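Local coordinates for Lmo0547 protein (Listeria monocytogenes, PDB 4R9N) that probably regulates transcription as a SorC/DeoR-family DNA-binding protein whose putative sugar-binding domain is likely to sense a carbohydrate effector, at residues Phe15-Ala20 with Asp241-Thr246; Asn68-Ile73 with Lys105-His110; Ser186-Ala191 with Thr198-His203; Asn223-Lys228 with Asp247-Tyr252. All coordinates share one frame; numbering follows the deposited sequence.

Contact 1. Residues Phe15-Ala20 with Asp241-Thr246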
loop_
_atom_site.group_PDB
_atom_site.type_symbol
_atom_site.label_atom_id
_atom_site.label_comp_id
_atom_site.label_asym_id
_atom_site.label_seq_id
_atom_site.Cartn_x
_atom_site.Cartn_y
_atom_site.Cartn_z
ATOM N N PHE A 15 12.186 -9.738 10.571
ATOM C CA PHE A 15 11.710 -8.353 10.491
ATOM C C PHE A 15 10.872 -7.907 11.681
ATOM O O PHE A 15 10.459 -6.769 11.728
ATOM C CB PHE A 15 10.956 -8.174 9.200
ATOM C CG PHE A 15 11.812 -8.391 7.993
ATOM C CD1 PHE A 15 12.849 -7.554 7.740
ATOM C CD2 PHE A 15 11.577 -9.438 7.127
ATOM C CE1 PHE A 15 13.659 -7.734 6.649
ATOM C CE2 PHE A 15 12.397 -9.642 6.046
ATOM C CZ PHE A 15 13.430 -8.766 5.790
ATOM N N GLY A 16 10.604 -8.778 12.638
ATOM C CA GLY A 16 9.728 -8.407 13.752
ATOM C C GLY A 16 8.282 -8.164 13.309
ATOM O O GLY A 16 7.635 -7.225 13.796
ATOM N N LEU A 17 7.763 -8.987 12.381
ATOM C CA LEU A 17 6.370 -8.889 11.983
ATOM C C LEU A 17 5.373 -9.535 12.925
ATOM O O LEU A 17 5.630 -10.537 13.597
ATOM C CB LEU A 17 6.166 -9.463 10.581
ATOM C CG LEU A 17 7.114 -8.836 9.527
ATOM C CD1 LEU A 17 7.225 -9.711 8.296
ATOM C CD2 LEU A 17 6.676 -7.427 9.165
ATOM N N GLU A 18 4.171 -8.997 12.905
ATOM C CA GLU A 18 3.025 -9.639 13.521
ATOM C C GLU A 18 2.699 -10.950 12.773
ATOM O O GLU A 18 2.426 -12.024 13.397
ATOM C CB GLU A 18 1.858 -8.640 13.505
ATOM C CG GLU A 18 0.535 -9.133 14.051
ATOM C CD GLU A 18 -0.586 -8.110 13.858
ATOM O OE1 GLU A 18 -0.293 -6.906 13.657
ATOM O OE2 GLU A 18 -1.766 -8.512 13.869
ATOM N N GLU A 19 2.716 -10.901 11.452
ATOM C CA GLU A 19 2.439 -12.067 10.643
ATOM C C GLU A 19 3.013 -11.980 9.244
ATOM O O GLU A 19 3.034 -10.910 8.631
ATOM C CB GLU A 19 0.925 -12.336 10.542
ATOM C CG GLU A 19 0.630 -13.665 9.830
ATOM C CD GLU A 19 -0.845 -14.005 9.672
ATOM O OE1 GLU A 19 -1.715 -13.125 9.905
ATOM O OE2 GLU A 19 -1.163 -15.193 9.324
ATOM N N ALA A 20 3.454 -13.106 8.718
ATOM C CA ALA A 20 3.854 -13.227 7.321
ATOM C C ALA A 20 3.018 -14.313 6.671
ATOM O O ALA A 20 2.913 -15.424 7.214
ATOM C CB ALA A 20 5.363 -13.467 7.198
ATOM N N ASP A 241 3.358 -4.375 9.374
ATOM C CA ASP A 241 3.061 -5.388 10.410
ATOM C C ASP A 241 2.803 -6.781 9.858
ATOM O O ASP A 241 3.135 -7.784 10.510
ATOM C CB ASP A 241 1.887 -4.919 11.260
ATOM C CG ASP A 241 2.157 -3.565 11.914
ATOM O OD1 ASP A 241 3.165 -3.493 12.701
ATOM O OD2 ASP A 241 1.405 -2.561 11.641
ATOM N N VAL A 242 2.228 -6.856 8.663
ATOM C CA VAL A 242 1.824 -8.106 8.082
ATOM C C VAL A 242 2.227 -7.994 6.604
ATOM O O VAL A 242 1.926 -6.964 5.892
ATOM C CB VAL A 242 0.275 -8.287 8.173
ATOM C CG1 VAL A 242 -0.176 -9.514 7.391
ATOM C CG2 VAL A 242 -0.215 -8.320 9.642
ATOM N N ILE A 243 2.904 -8.991 6.128
ATOM C CA ILE A 243 3.212 -9.073 4.698
ATOM C C ILE A 243 2.598 -10.265 4.069
ATOM O O ILE A 243 2.490 -11.365 4.710
ATOM C CB ILE A 243 4.720 -9.120 4.390
ATOM C CG1 ILE A 243 5.452 -10.245 5.101
ATOM C CG2 ILE A 243 5.372 -7.789 4.697
ATOM C CD1 ILE A 243 6.846 -10.400 4.522
ATOM N N VAL A 244 2.154 -10.091 2.832
ATOM C CA VAL A 244 1.653 -11.159 2.002
ATOM C C VAL A 244 2.560 -11.142 0.786
ATOM O O VAL A 244 2.590 -10.146 0.027
ATOM C CB VAL A 244 0.179 -10.972 1.563
ATOM C CG1 VAL A 244 -0.294 -12.209 0.862
ATOM C CG2 VAL A 244 -0.700 -10.733 2.794
ATOM N N ILE A 245 3.352 -12.205 0.654
ATOM C CA ILE A 245 4.313 -12.353 -0.427
ATOM C C ILE A 245 4.451 -13.787 -0.877
ATOM O O ILE A 245 3.975 -14.709 -0.205
ATOM C CB ILE A 245 5.716 -11.811 -0.095
ATOM C CG1 ILE A 245 6.327 -12.572 1.065
ATOM C CG2 ILE A 245 5.682 -10.288 0.150
ATOM C CD1 ILE A 245 7.800 -12.181 1.272
ATOM N N THR A 246 5.119 -13.956 -2.003
ATOM C CA THR A 246 5.334 -15.248 -2.591
ATOM C C THR A 246 6.510 -15.914 -1.897
ATOM O O THR A 246 7.336 -15.270 -1.259
ATOM C CB THR A 246 5.671 -15.191 -4.096
ATOM O OG1 THR A 246 6.843 -14.439 -4.320
ATOM C CG2 THR A 246 4.524 -14.655 -4.926
HETATM O O HOH W 1 4.976 -5.759 13.466
#
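Parallel β-pairing joins E19-A20 to V242-I243, setting the outermost strand 19-23 beside strand 242-246 at one margin of the central sheet. The backbone alternates in the usual way: E19 N donates to D241 O at 3.3 Å, and I243 N returns a bond to E19 O at 3.2 Å, both lying in the plane of the accepting carbonyl. D241 O also receives a weak, bent bond from E18 N (2.9 Å, 126°), so one carbonyl gathers the chain just before the strand begins. A water bridges G16 O and D241 OD1, while D241 OD2 accepts from V218 N of strand 217-221. E19 and V242 send their side chains to one face, where helix 30-49 lies; there R48 makes salt bridges with the carboxylates of both E18 and E19. A20 and I243 point to the other face. In the conformer described, I243 CG1 lies 3.8 Å from A20 CB and 3.7 Å from L17 CD1. L17 and I243 then cross at about a right angle, and both rest on L235 of helix 228-236. A parallel sheet with helices against both faces is the layout of three-layer α/β domains, consistent with this family's Rossmann-like class.

Contact 2. Residues Asn68-Ile73 with Lys105-His110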
loop_
_atom_site.group_PDB
_atom_site.type_symbol
_atom_site.label_atom_id
_atom_site.label_comp_id
_atom_site.label_asym_id
_atom_site.label_seq_id
_atom_site.Cartn_x
_atom_site.Cartn_y
_atom_site.Cartn_z
ATOM N N ASN A 68 -10.287 -6.978 -6.970
ATOM C CA ASN A 68 -11.025 -7.716 -7.943
ATOM C C ASN A 68 -11.282 -9.120 -7.404
ATOM O O ASN A 68 -12.342 -9.704 -7.711
ATOM C CB ASN A 68 -10.197 -7.815 -9.270
ATOM C CG ASN A 68 -10.138 -6.493 -10.038
ATOM O OD1 ASN A 68 -10.840 -5.529 -9.754
ATOM N ND2 ASN A 68 -9.269 -6.449 -11.007
ATOM N N GLU A 69 -10.292 -9.664 -6.664
ATOM C CA GLU A 69 -10.399 -11.039 -6.155
ATOM C C GLU A 69 -11.221 -11.141 -4.862
ATOM O O GLU A 69 -11.551 -12.248 -4.389
ATOM C CB GLU A 69 -9.009 -11.637 -5.907
ATOM C CG GLU A 69 -8.139 -11.793 -7.162
ATOM C CD GLU A 69 -8.541 -12.961 -8.021
ATOM O OE1 GLU A 69 -9.446 -13.757 -7.661
ATOM O OE2 GLU A 69 -7.926 -13.053 -9.088
ATOM N N PHE A 70 -11.520 -10.011 -4.250
ATOM C CA PHE A 70 -12.159 -9.978 -2.956
ATOM C C PHE A 70 -13.560 -10.592 -2.985
ATOM O O PHE A 70 -14.318 -10.416 -3.976
ATOM C CB PHE A 70 -12.178 -8.534 -2.442
ATOM C CG PHE A 70 -12.318 -8.434 -0.979
ATOM C CD1 PHE A 70 -11.190 -8.568 -0.170
ATOM C CD2 PHE A 70 -13.567 -8.283 -0.377
ATOM C CE1 PHE A 70 -11.311 -8.543 1.193
ATOM C CE2 PHE A 70 -13.698 -8.263 0.994
ATOM C CZ PHE A 70 -12.560 -8.356 1.781
ATOM N N PRO A 71 -13.919 -11.342 -1.932
ATOM C CA PRO A 71 -15.194 -12.064 -1.957
ATOM C C PRO A 71 -16.386 -11.167 -1.654
ATOM O O PRO A 71 -16.232 -9.992 -1.234
ATOM C CB PRO A 71 -15.019 -13.131 -0.852
ATOM C CG PRO A 71 -14.181 -12.396 0.153
ATOM C CD PRO A 71 -13.121 -11.767 -0.764
ATOM N N PHE A 72 -17.594 -11.696 -1.879
ATOM C CA PHE A 72 -18.808 -10.918 -1.628
ATOM C C PHE A 72 -19.439 -11.225 -0.288
ATOM O O PHE A 72 -20.579 -11.610 -0.198
ATOM C CB PHE A 72 -19.845 -11.165 -2.732
ATOM C CG PHE A 72 -19.380 -10.719 -4.083
ATOM C CD1 PHE A 72 -18.484 -11.476 -4.783
ATOM C CD2 PHE A 72 -19.835 -9.531 -4.620
ATOM C CE1 PHE A 72 -18.052 -11.059 -6.035
ATOM C CE2 PHE A 72 -19.390 -9.093 -5.850
ATOM C CZ PHE A 72 -18.488 -9.865 -6.536
ATOM N N ILE A 73 -18.717 -11.020 0.770
ATOM C CA ILE A 73 -19.196 -11.316 2.090
ATOM C C ILE A 73 -19.633 -10.041 2.760
ATOM O O ILE A 73 -18.839 -9.107 2.928
ATOM C CB ILE A 73 -18.091 -11.938 2.961
ATOM C CG1 ILE A 73 -17.704 -13.314 2.423
ATOM C CG2 ILE A 73 -18.616 -12.155 4.395
ATOM C CD1 ILE A 73 -16.533 -13.970 3.171
ATOM N N LYS A 105 -19.046 -2.035 -2.294
ATOM C CA LYS A 105 -20.144 -2.764 -2.979
ATOM C C LYS A 105 -20.125 -4.273 -2.633
ATOM O O LYS A 105 -21.210 -4.899 -2.425
ATOM C CB LYS A 105 -20.009 -2.633 -4.483
ATOM C CG LYS A 105 -20.401 -1.310 -5.069
ATOM C CD LYS A 105 -19.845 -1.235 -6.485
ATOM C CE LYS A 105 -20.825 -1.695 -7.551
ATOM N NZ LYS A 105 -21.420 -0.528 -8.251
ATOM N N LYS A 106 -18.919 -4.858 -2.572
ATOM C CA LYS A 106 -18.764 -6.283 -2.180
ATOM C C LYS A 106 -19.188 -6.569 -0.724
ATOM O O LYS A 106 -19.729 -7.658 -0.448
ATOM C CB LYS A 106 -17.349 -6.819 -2.464
ATOM C CG LYS A 106 -17.036 -6.967 -3.960
ATOM C CD LYS A 106 -15.673 -7.505 -4.267
ATOM C CE LYS A 106 -15.509 -7.731 -5.767
ATOM N NZ LYS A 106 -14.326 -8.510 -6.082
HETATM N N MSE A 107 -18.938 -5.655 0.208
HETATM C CA MSE A 107 -19.258 -5.864 1.649
HETATM C C MSE A 107 -20.529 -5.201 2.108
HETATM O O MSE A 107 -20.883 -5.247 3.315
HETATM C CB MSE A 107 -18.074 -5.441 2.528
HETATM C CG MSE A 107 -16.908 -6.322 2.264
HETATM SE SE MSE A 107 -15.442 -5.988 3.533
HETATM C CE MSE A 107 -14.466 -4.784 2.351
ATOM N N LYS A 108 -21.185 -4.506 1.185
ATOM C CA LYS A 108 -22.372 -3.686 1.453
ATOM C C LYS A 108 -22.209 -2.779 2.654
ATOM O O LYS A 108 -23.084 -2.683 3.518
ATOM C CB LYS A 108 -23.596 -4.601 1.631
ATOM C CG LYS A 108 -23.909 -5.432 0.417
ATOM C CD LYS A 108 -25.179 -6.249 0.656
ATOM C CE LYS A 108 -25.591 -7.043 -0.579
ATOM N NZ LYS A 108 -25.844 -6.133 -1.736
ATOM N N CYS A 109 -21.077 -2.085 2.706
ATOM C CA CYS A 109 -20.662 -1.337 3.919
ATOM C C CYS A 109 -20.598 0.175 3.670
ATOM O O CYS A 109 -21.209 0.665 2.717
ATOM C CB CYS A 109 -19.341 -1.957 4.429
ATOM S SG CYS A 109 -17.931 -1.644 3.366
ATOM N N HIS A 110 -19.952 0.925 4.540
ATOM C CA HIS A 110 -19.799 2.373 4.361
ATOM C C HIS A 110 -18.422 2.671 3.721
ATOM O O HIS A 110 -17.470 1.874 3.813
ATOM C CB HIS A 110 -19.919 3.082 5.688
ATOM C CG HIS A 110 -21.097 2.637 6.501
ATOM N ND1 HIS A 110 -22.394 3.012 6.199
ATOM C CD2 HIS A 110 -21.170 1.839 7.592
ATOM C CE1 HIS A 110 -23.217 2.460 7.077
ATOM N NE2 HIS A 110 -22.501 1.746 7.931
#
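K106 lays its aliphatic chain over one face of the F72 ring, CG sitting 4.1 Å from the ring centroid and 26° off the normal in a CH-pi contact. Beyond CG the lysine is fully extended, and this reach carries NZ past the ring to the turn that ends helix 61-69. There NZ donates to F70 O at 2.8 Å, in the carbonyl plane and on a lone pair, and it is also bonded to A67 O. The same side chain thus uses its methylenes for an aromatic face and its ammonium for main-chain carbonyls, while CD approaches the F70 ring at its edge. Deeper in, selenomethionine M107 bends at chi3 (-96°) to present its tip to F70: CE comes 3.8 Å from F70 CE2, and SE lies 5.0 Å from the ring centroid, oblique to it, in a Met-aromatic contact. I49 of helix 30-49 touches both F70 and M107, closing this buried part. Backbone also meets backbone, as M107 CA points its hydrogen at I73 O (3.5 Å). By binding A67 O of helix 61-69 and F70 O just after it, the K106 ammonium pins the end of helix 96-107 to the end of helix 61-69 in the α/β fold.

Contact 3. Residues Ser186-Ala191 with Thr198-His203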
loop_
_atom_site.group_PDB
_atom_site.type_symbol
_atom_site.label_atom_id
_atom_site.label_comp_id
_atom_site.label_asym_id
_atom_site.label_seq_id
_atom_site.Cartn_x
_atom_site.Cartn_y
_atom_site.Cartn_z
ATOM N N SER A 186 2.426 6.669 -2.252
ATOM C CA SER A 186 3.049 7.788 -2.934
ATOM C C SER A 186 3.939 8.665 -2.037
ATOM O O SER A 186 4.130 9.863 -2.327
ATOM C CB SER A 186 2.018 8.705 -3.590
ATOM O OG SER A 186 2.638 9.678 -4.431
ATOM N N ARG A 187 4.490 8.090 -0.981
ATOM C CA ARG A 187 5.517 8.754 -0.177
ATOM C C ARG A 187 6.840 7.978 -0.405
ATOM O O ARG A 187 6.866 6.767 -0.219
ATOM C CB ARG A 187 5.183 8.750 1.294
ATOM C CG ARG A 187 3.913 9.439 1.640
ATOM C CD ARG A 187 3.870 10.909 1.224
ATOM N NE ARG A 187 2.658 11.552 1.707
ATOM C CZ ARG A 187 2.598 12.552 2.592
ATOM N NH1 ARG A 187 3.705 13.076 3.186
ATOM N NH2 ARG A 187 1.408 12.998 2.914
ATOM N N PHE A 188 7.873 8.701 -0.825
ATOM C CA PHE A 188 9.172 8.176 -1.299
ATOM C C PHE A 188 10.157 8.213 -0.178
ATOM O O PHE A 188 10.362 9.276 0.407
ATOM C CB PHE A 188 9.605 9.067 -2.449
ATOM C CG PHE A 188 8.726 8.903 -3.618
ATOM C CD1 PHE A 188 8.921 7.847 -4.501
ATOM C CD2 PHE A 188 7.643 9.768 -3.834
ATOM C CE1 PHE A 188 8.081 7.643 -5.582
ATOM C CE2 PHE A 188 6.797 9.545 -4.900
ATOM C CZ PHE A 188 7.020 8.500 -5.772
ATOM N N PHE A 189 10.718 7.067 0.177
ATOM C CA PHE A 189 11.562 6.940 1.338
ATOM C C PHE A 189 12.965 6.480 0.975
ATOM O O PHE A 189 13.224 5.860 -0.049
ATOM C CB PHE A 189 10.937 6.007 2.406
ATOM C CG PHE A 189 10.575 4.647 1.889
ATOM C CD1 PHE A 189 9.284 4.399 1.380
ATOM C CD2 PHE A 189 11.490 3.614 1.900
ATOM C CE1 PHE A 189 8.908 3.097 0.966
ATOM C CE2 PHE A 189 11.137 2.331 1.454
ATOM C CZ PHE A 189 9.818 2.058 1.008
ATOM N N THR A 190 13.886 6.901 1.818
ATOM C CA THR A 190 15.268 6.488 1.783
ATOM C C THR A 190 15.463 5.135 2.461
ATOM O O THR A 190 14.517 4.549 2.961
ATOM C CB THR A 190 16.146 7.558 2.461
ATOM O OG1 THR A 190 15.579 7.925 3.719
ATOM C CG2 THR A 190 16.194 8.822 1.579
ATOM N N ALA A 191 16.711 4.656 2.498
ATOM C CA ALA A 191 17.020 3.353 3.045
ATOM C C ALA A 191 16.597 3.192 4.502
ATOM O O ALA A 191 16.372 2.085 4.967
ATOM C CB ALA A 191 18.508 3.063 2.898
ATOM N N THR A 198 12.052 16.078 -0.320
ATOM C CA THR A 198 11.869 16.273 -1.732
ATOM C C THR A 198 10.482 16.815 -1.906
ATOM O O THR A 198 9.556 16.492 -1.140
ATOM C CB THR A 198 12.147 14.974 -2.573
ATOM O OG1 THR A 198 12.108 15.286 -3.964
ATOM C CG2 THR A 198 11.120 13.893 -2.330
ATOM N N GLU A 199 10.374 17.706 -2.874
ATOM C CA GLU A 199 9.126 18.372 -3.246
ATOM C C GLU A 199 7.925 17.465 -3.353
ATOM O O GLU A 199 6.880 17.759 -2.781
ATOM C CB GLU A 199 9.309 19.105 -4.602
ATOM C CG GLU A 199 8.064 19.832 -5.123
ATOM C CD GLU A 199 7.247 19.066 -6.170
ATOM O OE1 GLU A 199 7.751 18.132 -6.823
ATOM O OE2 GLU A 199 6.068 19.439 -6.373
ATOM N N ILE A 200 8.048 16.378 -4.121
ATOM C CA ILE A 200 6.938 15.455 -4.305
ATOM C C ILE A 200 6.267 15.075 -2.956
ATOM O O ILE A 200 5.052 15.133 -2.841
ATOM C CB ILE A 200 7.325 14.181 -5.124
ATOM C CG1 ILE A 200 7.557 14.558 -6.612
ATOM C CG2 ILE A 200 6.211 13.150 -5.034
ATOM C CD1 ILE A 200 7.745 13.375 -7.548
ATOM N N ASN A 201 7.038 14.695 -1.955
ATOM C CA ASN A 201 6.484 14.241 -0.669
ATOM C C ASN A 201 5.657 15.305 0.023
ATOM O O ASN A 201 4.707 14.966 0.742
ATOM C CB ASN A 201 7.537 13.702 0.314
ATOM C CG ASN A 201 8.064 12.320 -0.084
ATOM O OD1 ASN A 201 7.387 11.585 -0.850
ATOM N ND2 ASN A 201 9.309 12.011 0.314
ATOM N N THR A 202 6.008 16.577 -0.172
ATOM C CA THR A 202 5.265 17.631 0.479
ATOM C C THR A 202 4.032 18.071 -0.318
ATOM O O THR A 202 3.284 18.975 0.116
ATOM C CB THR A 202 6.156 18.872 0.717
ATOM O OG1 THR A 202 6.616 19.346 -0.544
ATOM C CG2 THR A 202 7.334 18.537 1.634
ATOM N N HIS A 203 3.824 17.523 -1.510
ATOM C CA HIS A 203 2.713 17.898 -2.359
ATOM C C HIS A 203 1.671 16.774 -2.546
ATOM O O HIS A 203 0.761 16.859 -3.352
ATOM C CB HIS A 203 3.249 18.449 -3.688
ATOM C CG HIS A 203 3.901 19.805 -3.542
ATOM N ND1 HIS A 203 5.152 19.978 -2.967
ATOM C CD2 HIS A 203 3.458 21.040 -3.827
ATOM C CE1 HIS A 203 5.449 21.273 -2.926
ATOM N NE2 HIS A 203 4.457 21.933 -3.483
#
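N201 clasps the backbone of F188 with both ends of its side-chain amide. OD1 accepts from F188 N at 2.9 Å along an almost straight N-H (175°), though the donor is tilted somewhat from the amide carbonyl plane; ND2 donates to F188 O, also at 2.9 Å, on a lone pair of that carbonyl. The amide is swung to the strand by a CG placed beside its own backbone N and opposite the carbonyl carbon (chi1 -74°). Two bonds to one residue fix the rotation of the group, and ND2 has a further acceptor in A196 O. Strand 187-190 forms a β-hairpin with 180-184, so the amide, together with the A196 backbone, occupies F188's backbone polar atoms, which are not the ones paired with strand 180-184, and ties the short helix 199-202 to the hairpin. The F188 ring, 20° from coplanar with the amide, meets OD1 at its edge, CD2 lying 3.5 Å away. Its CE2 comes 3.7 Å from I200 CG2, the branch that stands opposite the I200 backbone N. R187 folds back at chi2, placing a face of its guanidinium over N201 O; NH1 is 3.2 Å from that oxygen without a hydrogen bond, the angle being poor. NH1 makes a salt bridge with E195 and NH2 bonds G206 O. S186 O, buried in the same place, has no partner in the model.

Contact 4. Residues Asn223-Lys228 with Asp247-Tyr252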
loop_
_atom_site.group_PDB
_atom_site.type_symbol
_atom_site.label_atom_id
_atom_site.label_comp_id
_atom_site.label_asym_id
_atom_site.label_seq_id
_atom_site.Cartn_x
_atom_site.Cartn_y
_atom_site.Cartn_z
ATOM N N ASN A 223 5.089 -7.893 -4.924
ATOM C CA ASN A 223 5.651 -8.962 -5.741
ATOM C C ASN A 223 6.717 -8.421 -6.666
ATOM O O ASN A 223 6.636 -7.250 -7.099
ATOM C CB ASN A 223 4.561 -9.610 -6.583
ATOM C CG ASN A 223 5.033 -10.894 -7.273
ATOM O OD1 ASN A 223 5.641 -11.784 -6.653
ATOM N ND2 ASN A 223 4.777 -10.979 -8.564
ATOM N N GLY A 224 7.676 -9.282 -7.017
ATOM C CA GLY A 224 8.662 -8.942 -8.026
ATOM C C GLY A 224 9.971 -8.590 -7.395
ATOM O O GLY A 224 10.082 -7.744 -6.505
ATOM N N LEU A 225 11.007 -9.240 -7.871
ATOM C CA LEU A 225 12.276 -9.174 -7.170
ATOM C C LEU A 225 12.921 -7.765 -7.252
ATOM O O LEU A 225 13.643 -7.373 -6.337
ATOM C CB LEU A 225 13.163 -10.361 -7.632
ATOM C CG LEU A 225 12.480 -11.762 -7.356
ATOM C CD1 LEU A 225 13.186 -12.908 -8.065
ATOM C CD2 LEU A 225 12.342 -12.152 -5.879
ATOM N N GLN A 226 12.588 -6.968 -8.279
ATOM C CA GLN A 226 13.013 -5.564 -8.371
ATOM C C GLN A 226 12.553 -4.741 -7.161
ATOM O O GLN A 226 13.079 -3.661 -6.888
ATOM C CB GLN A 226 12.469 -4.901 -9.660
ATOM C CG GLN A 226 13.201 -5.295 -10.951
ATOM C CD GLN A 226 12.665 -4.593 -12.204
ATOM O OE1 GLN A 226 11.769 -3.748 -12.132
ATOM N NE2 GLN A 226 13.218 -4.944 -13.358
ATOM N N LYS A 227 11.521 -5.200 -6.445
ATOM C CA LYS A 227 11.075 -4.449 -5.254
ATOM C C LYS A 227 11.754 -4.847 -3.925
ATOM O O LYS A 227 11.413 -4.321 -2.880
ATOM C CB LYS A 227 9.581 -4.574 -5.108
ATOM C CG LYS A 227 8.781 -4.126 -6.304
ATOM C CD LYS A 227 7.326 -4.264 -5.917
ATOM C CE LYS A 227 6.370 -4.052 -7.083
ATOM N NZ LYS A 227 5.022 -3.896 -6.429
ATOM N N LYS A 228 12.733 -5.743 -3.963
ATOM C CA LYS A 228 13.418 -6.174 -2.750
ATOM C C LYS A 228 13.959 -5.055 -1.908
ATOM O O LYS A 228 13.700 -4.984 -0.697
ATOM C CB LYS A 228 14.562 -7.157 -3.087
ATOM C CG LYS A 228 15.462 -7.531 -1.913
ATOM C CD LYS A 228 16.432 -8.638 -2.357
ATOM C CE LYS A 228 17.618 -8.818 -1.453
ATOM N NZ LYS A 228 18.376 -10.069 -1.856
ATOM N N ASP A 247 6.608 -17.203 -2.042
ATOM C CA ASP A 247 7.787 -17.901 -1.474
ATOM C C ASP A 247 9.079 -17.550 -2.178
ATOM O O ASP A 247 10.153 -17.520 -1.550
ATOM C CB ASP A 247 7.569 -19.438 -1.419
ATOM C CG ASP A 247 7.177 -20.025 -2.724
ATOM O OD1 ASP A 247 7.096 -19.287 -3.758
ATOM O OD2 ASP A 247 6.943 -21.283 -2.708
ATOM N N ARG A 248 8.988 -17.271 -3.476
ATOM C CA ARG A 248 10.140 -16.775 -4.251
ATOM C C ARG A 248 10.681 -15.436 -3.690
ATOM O O ARG A 248 11.896 -15.260 -3.528
ATOM C CB ARG A 248 9.732 -16.632 -5.715
ATOM C CG ARG A 248 10.845 -16.760 -6.748
ATOM C CD ARG A 248 10.338 -17.484 -7.996
ATOM N NE ARG A 248 9.041 -16.972 -8.450
ATOM C CZ ARG A 248 8.212 -17.601 -9.286
ATOM N NH1 ARG A 248 7.070 -17.029 -9.622
ATOM N NH2 ARG A 248 8.519 -18.767 -9.804
HETATM N N MSE A 249 9.773 -14.499 -3.380
HETATM C CA MSE A 249 10.159 -13.229 -2.798
HETATM C C MSE A 249 10.679 -13.465 -1.406
HETATM O O MSE A 249 11.628 -12.824 -1.004
HETATM C CB MSE A 249 8.967 -12.285 -2.673
HETATM C CG MSE A 249 9.290 -10.991 -1.951
HETATM SE SE MSE A 249 10.429 -9.784 -3.045
HETATM C CE MSE A 249 9.571 -10.331 -4.717
ATOM N N ALA A 250 10.030 -14.338 -0.643
ATOM C CA ALA A 250 10.509 -14.626 0.710
ATOM C C ALA A 250 11.972 -15.145 0.718
ATOM O O ALA A 250 12.784 -14.717 1.554
ATOM C CB ALA A 250 9.588 -15.578 1.395
ATOM N N GLU A 251 12.309 -16.026 -0.209
ATOM C CA GLU A 251 13.659 -16.608 -0.253
ATOM C C GLU A 251 14.681 -15.530 -0.510
ATOM O O GLU A 251 15.761 -15.506 0.091
ATOM C CB GLU A 251 13.743 -17.711 -1.313
ATOM C CG GLU A 251 13.013 -18.988 -0.891
ATOM C CD GLU A 251 12.604 -19.904 -2.049
ATOM O OE1 GLU A 251 12.959 -19.627 -3.219
ATOM O OE2 GLU A 251 11.913 -20.923 -1.793
ATOM N N TYR A 252 14.304 -14.621 -1.390
ATOM C CA TYR A 252 15.154 -13.582 -1.850
ATOM C C TYR A 252 15.379 -12.532 -0.774
ATOM O O TYR A 252 16.436 -11.926 -0.734
ATOM C CB TYR A 252 14.510 -12.953 -3.098
ATOM C CG TYR A 252 15.416 -12.064 -3.890
ATOM C CD1 TYR A 252 16.762 -12.402 -4.110
ATOM C CD2 TYR A 252 14.938 -10.885 -4.453
ATOM C CE1 TYR A 252 17.603 -11.575 -4.846
ATOM C CE2 TYR A 252 15.772 -10.045 -5.187
ATOM C CZ TYR A 252 17.096 -10.398 -5.394
ATOM O OH TYR A 252 17.899 -9.563 -6.130
#
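The Y252 ring carries K228 on one face, has L225 O in plane at its edge, and receives L225 CD2 obliquely. K228 crosses the ring at about a right angle in an extended chain, its CG standing opposite the backbone N (chi1 172°). CD rests 3.5 Å from the Y252 centroid as a CH-pi contact, and NZ follows at 3.7 Å, 21° off the normal, as a cation-pi interaction. The ammonium also donates to Y252 O at 2.9 Å, tilted 25° from the carbonyl plane, so a single residue supplies both a ring face and a main-chain oxygen. Next to this pair, selenomethionine M249 turns inward through bends at chi2 and chi3. Its CE meets L225 CD2 at 3.5 Å as the two side chains slide past each other in opposite directions, and the same methyl closes on G224 N at 3.2 Å. That nitrogen is buried with no polar partner in the model. At the C-terminal edge of the parallel strands 217-221 and 242-246, the contact joins the loop after strand 217-221 and the first residue of helix 228-236 to the C-terminal helix 247-253. With Y252 O near the end of that helix, where carbonyls gather partial negative charge, the K228 ammonium is probably stabilised as a cation by carbonyl and ring together, although the tyrosine is exposed.

In the fold
Contact 1 secures the edge strand 19-23 of the parallel sheet, in which strand 242-246 lies between 19-23 and 217-221, while contact 2 lies toward the other margin, where helix 96-107 leads to strand 110-111; their centres are 24 Å apart. Contacts 1 and 4 touch, with centres 13 Å apart: strand 242-246 runs directly into helix 247-253, and I245 packs on A250. Their segments alternate along the chain, so the N-terminal strand and the C-terminal helix are bound into one corner. Contact 3 sits off the main sheet at the small 180-190 hairpin, about 32 Å from contact 2 between centres and across the chain's centre. The four thus mark separate parts of one α/β domain.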